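PDB 7A27: SmhA from Serratia marcescens, which is the A component of the tripartite alpha-pore-forming toxin Smh, and probably changes from this soluble form when it acts on membranes. Local coordinates for residues V195-S200 against N359-V365; L34-Q38 against Q283-F287. All coordinates share one frame; numbering follows the deposited sequence.

Contact 1 of 2, residues V195-S200 against N359-V365; sequences VQLGQS and NNILPEV
V195 and N359 open a contact in which the C-terminal tail runs parallel to the start of the first strand of the beta-hairpin, probably the beta-tongue of the ClyA-like toxin fold. CG2 of V195 meets CB of N359 at 3.9 Å, just after helix 325-358 ends; N359 is a calcium-binding residue, although no calcium is bound in this model. Q196 bends its chain so that NE2 lies 4.0 Å from CG of P363. Turned to the interior, L197 sets its CB against CD1 of L362 at 4.0 Å. From G198 onward the two backbones come together. Q199 and E364 form a single parallel bridge: a weak bond joins Q199 N to P363 O, and V365 N donates to Q199 O at 3.1 Å. The side chain of Q199 adds a third bond. A first torsion of 60° tucks CG of Q199 over its own backbone, and the rest of the chain runs out straight to L362. There NE2 donates to L362 O at 2.9 Å, nearly straight and in the carbonyl plane. S200 directs OG to Q237 on the partner strand, while its CB lies 3.8 Å from V365 O.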
# COMPACT_ATOMS: atom_id res chain seq x y z
N VAL A 195 6.89 -7.30 -7.60
CA VAL A 195 5.41 -7.39 -7.67
C VAL A 195 4.88 -7.01 -9.05
O VAL A 195 5.38 -6.08 -9.67
CB VAL A 195 4.72 -6.54 -6.59
CG1 VAL A 195 5.23 -6.90 -5.21
CG2 VAL A 195 4.83 -5.05 -6.86
N GLN A 196 3.81 -7.70 -9.42
CA GLN A 196 2.99 -7.48 -10.63
C GLN A 196 1.62 -8.13 -10.37
O GLN A 196 1.57 -9.28 -9.92
CB GLN A 196 3.74 -8.09 -11.82
CG GLN A 196 3.18 -7.73 -13.20
CD GLN A 196 3.71 -6.45 -13.81
OE1 GLN A 196 3.64 -5.35 -13.24
NE2 GLN A 196 4.20 -6.59 -15.04
N LEU A 197 0.54 -7.39 -10.61
CA LEU A 197 -0.85 -7.90 -10.66
C LEU A 197 -1.45 -7.47 -11.99
O LEU A 197 -1.07 -6.41 -12.48
CB LEU A 197 -1.64 -7.32 -9.48
CG LEU A 197 -1.37 -7.94 -8.11
CD1 LEU A 197 -2.32 -7.37 -7.06
CD2 LEU A 197 -1.47 -9.45 -8.17
N GLY A 198 -2.33 -8.27 -12.58
CA GLY A 198 -2.96 -7.95 -13.88
C GLY A 198 -4.42 -7.59 -13.70
O GLY A 198 -4.82 -7.34 -12.56
N GLN A 199 -5.17 -7.57 -14.80
CA GLN A 199 -6.63 -7.30 -14.81
C GLN A 199 -7.25 -7.89 -16.08
O GLN A 199 -6.50 -8.15 -17.04
CB GLN A 199 -6.91 -5.79 -14.77
CG GLN A 199 -6.33 -4.99 -15.93
CD GLN A 199 -6.90 -3.59 -15.96
OE1 GLN A 199 -8.12 -3.39 -16.02
NE2 GLN A 199 -6.03 -2.59 -15.90
N SER A 200 -8.56 -8.10 -16.07
CA SER A 200 -9.36 -8.60 -17.22
C SER A 200 -10.84 -8.39 -16.91
O SER A 200 -11.17 -8.11 -15.72
CB SER A 200 -9.06 -10.05 -17.51
OG SER A 200 -9.62 -10.91 -16.52
N ASN A 359 5.09 -1.26 -10.63
CA ASN A 359 3.67 -1.53 -10.27
C ASN A 359 2.78 -0.33 -10.59
O ASN A 359 1.61 -0.36 -10.13
CB ASN A 359 3.54 -1.93 -8.80
CG ASN A 359 2.20 -2.54 -8.46
OD1 ASN A 359 1.64 -3.30 -9.25
ND2 ASN A 359 1.68 -2.22 -7.29
N ASN A 360 3.27 0.66 -11.35
CA ASN A 360 2.47 1.86 -11.72
C ASN A 360 1.46 1.50 -12.80
O ASN A 360 0.49 2.25 -12.97
CB ASN A 360 3.31 3.04 -12.21
CG ASN A 360 2.46 4.30 -12.36
OD1 ASN A 360 1.76 4.70 -11.43
ND2 ASN A 360 2.50 4.92 -13.52
N ILE A 361 1.68 0.39 -13.51
CA ILE A 361 0.79 -0.09 -14.61
C ILE A 361 0.20 -1.44 -14.20
O ILE A 361 0.92 -2.25 -13.60
CB ILE A 361 1.54 -0.13 -15.96
CG1 ILE A 361 0.61 -0.52 -17.11
CG2 ILE A 361 2.77 -1.03 -15.89
CD1 ILE A 361 -0.62 0.38 -17.30
N LEU A 362 -1.09 -1.66 -14.49
CA LEU A 362 -1.87 -2.90 -14.20
C LEU A 362 -2.19 -3.56 -15.53
O LEU A 362 -3.27 -3.35 -16.09
CB LEU A 362 -3.14 -2.52 -13.44
CG LEU A 362 -3.96 -3.67 -12.86
CD1 LEU A 362 -3.18 -4.36 -11.75
CD2 LEU A 362 -5.31 -3.16 -12.33
N PRO A 363 -1.26 -4.37 -16.08
CA PRO A 363 -1.42 -4.94 -17.42
C PRO A 363 -2.64 -5.85 -17.64
O PRO A 363 -3.08 -6.42 -16.71
CB PRO A 363 -0.13 -5.76 -17.59
CG PRO A 363 0.36 -6.02 -16.19
CD PRO A 363 0.01 -4.76 -15.44
N GLU A 364 -3.12 -5.97 -18.88
CA GLU A 364 -4.20 -6.92 -19.28
C GLU A 364 -3.64 -8.35 -19.25
O GLU A 364 -2.42 -8.50 -19.48
CB GLU A 364 -4.72 -6.63 -20.69
CG GLU A 364 -5.29 -5.23 -20.90
CD GLU A 364 -6.65 -4.97 -20.27
OE1 GLU A 364 -7.43 -5.94 -20.06
OE2 GLU A 364 -6.95 -3.77 -20.00
N VAL A 365 -4.47 -9.36 -18.97
CA VAL A 365 -4.03 -10.79 -19.04
C VAL A 365 -5.04 -11.59 -19.86
O VAL A 365 -6.22 -11.31 -19.75
CB VAL A 365 -3.72 -11.43 -17.67
CG1 VAL A 365 -2.43 -10.86 -17.10
CG2 VAL A 365 -4.88 -11.25 -16.72

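Contact 2 of 2, residues L34-Q38 against Q283-F287; sequences LLLSQ and QAQLF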
# COMPACT_ATOMS: atom_id res chain seq x y z
N LEU A 34 -7.25 -0.26 -10.85
CA LEU A 34 -8.49 -1.01 -11.15
C LEU A 34 -9.65 -0.01 -11.25
O LEU A 34 -10.41 -0.11 -12.20
CB LEU A 34 -8.74 -2.06 -10.06
CG LEU A 34 -9.95 -2.95 -10.28
CD1 LEU A 34 -9.76 -3.88 -11.47
CD2 LEU A 34 -10.24 -3.76 -9.04
N LEU A 35 -9.76 0.94 -10.32
CA LEU A 35 -10.83 1.98 -10.31
C LEU A 35 -10.75 2.87 -11.56
O LEU A 35 -11.85 3.32 -12.03
CB LEU A 35 -10.67 2.84 -9.06
CG LEU A 35 -11.24 2.23 -7.79
CD1 LEU A 35 -10.80 3.07 -6.61
CD2 LEU A 35 -12.75 2.15 -7.86
N LEU A 36 -9.54 3.12 -12.06
CA LEU A 36 -9.28 4.02 -13.22
C LEU A 36 -9.42 3.26 -14.54
O LEU A 36 -9.58 3.95 -15.56
CB LEU A 36 -7.87 4.62 -13.09
CG LEU A 36 -7.70 5.60 -11.93
CD1 LEU A 36 -6.24 5.85 -11.62
CD2 LEU A 36 -8.43 6.90 -12.22
N SER A 37 -9.32 1.93 -14.54
CA SER A 37 -9.43 1.07 -15.75
C SER A 37 -10.89 0.70 -15.98
O SER A 37 -11.29 0.56 -17.14
CB SER A 37 -8.57 -0.17 -15.64
OG SER A 37 -7.21 0.19 -15.47
N GLN A 38 -11.64 0.56 -14.91
CA GLN A 38 -13.07 0.19 -14.92
C GLN A 38 -13.82 1.13 -15.87
O GLN A 38 -13.68 2.34 -15.73
CB GLN A 38 -13.65 0.24 -13.50
CG GLN A 38 -15.14 -0.02 -13.41
CD GLN A 38 -15.53 -1.33 -14.04
OE1 GLN A 38 -14.97 -2.38 -13.74
NE2 GLN A 38 -16.51 -1.26 -14.93
N GLN A 283 -15.25 -2.51 -5.65
CA GLN A 283 -13.94 -1.92 -6.06
C GLN A 283 -13.55 -0.81 -5.08
O GLN A 283 -12.36 -0.75 -4.70
CB GLN A 283 -14.03 -1.42 -7.51
CG GLN A 283 -14.23 -2.52 -8.55
CD GLN A 283 -14.57 -1.97 -9.91
OE1 GLN A 283 -15.15 -0.88 -10.05
NE2 GLN A 283 -14.19 -2.72 -10.94
N ALA A 284 -14.51 0.02 -4.66
CA ALA A 284 -14.29 1.12 -3.69
C ALA A 284 -13.79 0.52 -2.38
O ALA A 284 -12.79 1.03 -1.86
CB ALA A 284 -15.57 1.89 -3.48
N GLN A 285 -14.49 -0.51 -1.89
CA GLN A 285 -14.18 -1.24 -0.63
C GLN A 285 -12.70 -1.61 -0.64
O GLN A 285 -12.03 -1.28 0.33
CB GLN A 285 -15.05 -2.49 -0.50
CG GLN A 285 -14.99 -3.22 0.84
CD GLN A 285 -15.85 -2.54 1.88
OE1 GLN A 285 -17.08 -2.44 1.73
NE2 GLN A 285 -15.21 -2.07 2.94
N LEU A 286 -12.19 -2.26 -1.70
CA LEU A 286 -10.78 -2.71 -1.75
C LEU A 286 -9.86 -1.51 -1.57
O LEU A 286 -8.93 -1.60 -0.75
CB LEU A 286 -10.47 -3.42 -3.07
CG LEU A 286 -11.18 -4.75 -3.28
CD1 LEU A 286 -10.88 -5.30 -4.67
CD2 LEU A 286 -10.79 -5.74 -2.19
N PHE A 287 -10.14 -0.42 -2.30
CA PHE A 287 -9.33 0.83 -2.29
C PHE A 287 -9.37 1.46 -0.90
O PHE A 287 -8.29 1.68 -0.33
CB PHE A 287 -9.82 1.80 -3.36
CG PHE A 287 -9.15 3.15 -3.33
CD1 PHE A 287 -7.83 3.31 -3.74
CD2 PHE A 287 -9.85 4.27 -2.94
CE1 PHE A 287 -7.21 4.54 -3.71
CE2 PHE A 287 -9.24 5.52 -2.96
CZ PHE A 287 -7.92 5.65 -3.33
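Two side-chain amides make the polar link between the end of helix 14-37 and helix 272-299: Q283 NE2 donates to Q38 OE1 at 2.9 Å. The bond is fairly straight at the hydrogen, 162°, and the acceptor lies close to the amide plane of Q283, but the donor approaches OE1 tilted out of the carbonyl plane of Q38. The two chains cross at about a right angle, with their amide planes 47° apart. Q283 is extended beyond CG and reaches across to the end of helix 14-37, whereas Q38, the first residue past its helix, bends at chi2; its CG packs 3.5 Å from Q283 OE1.

The apolar part centres on L35, whose two methyls divide the opposing helix between them. CD1 rests 3.6 Å from CB of F287 and approaches its ring obliquely, while CD2 lies 3.8 Å from CB of Q283. F287 holds CG anti to its backbone N (chi1 174°), which turns the ring across the leucine side chain. The preceding residue, L34, places its CD2 4.2 Å from CG of Q283, alongside the aliphatic part of the glutamine.

All six touching residues are buried, and the hairpin strand 230-237 helps satisfy the amides: Q38 OE1 accepts from S234 N, Q38 NE2 donates to M232 O, and Q283 NE2 also donates to S234 O. Helix 48-96 meets A284 through Y57 and L61, while L140 of helix 104-155 packs on F287.

Contacts 1 and 2 lie about 13 Å apart, centre to centre, and their segments alternate along the chain: 34-38, 195-200, 283-287, 359-365. Contact 1 joins the first hairpin strand, 198-206, to the tail after helix 325-358; contact 2 joins helices 14-37 and 272-299. They meet directly where Q199 NE2 and S37 OG form a probable hydrogen bond and where CD2 of L362 packs near the backbone N of L34. Strand 230-237 borders both, touching L197 and L362 in one and L34 and Q38 in the other. The two-stranded hairpin is thereby tied to the helical bundle in this soluble form, consistent with a stowed beta-tongue before pore formation.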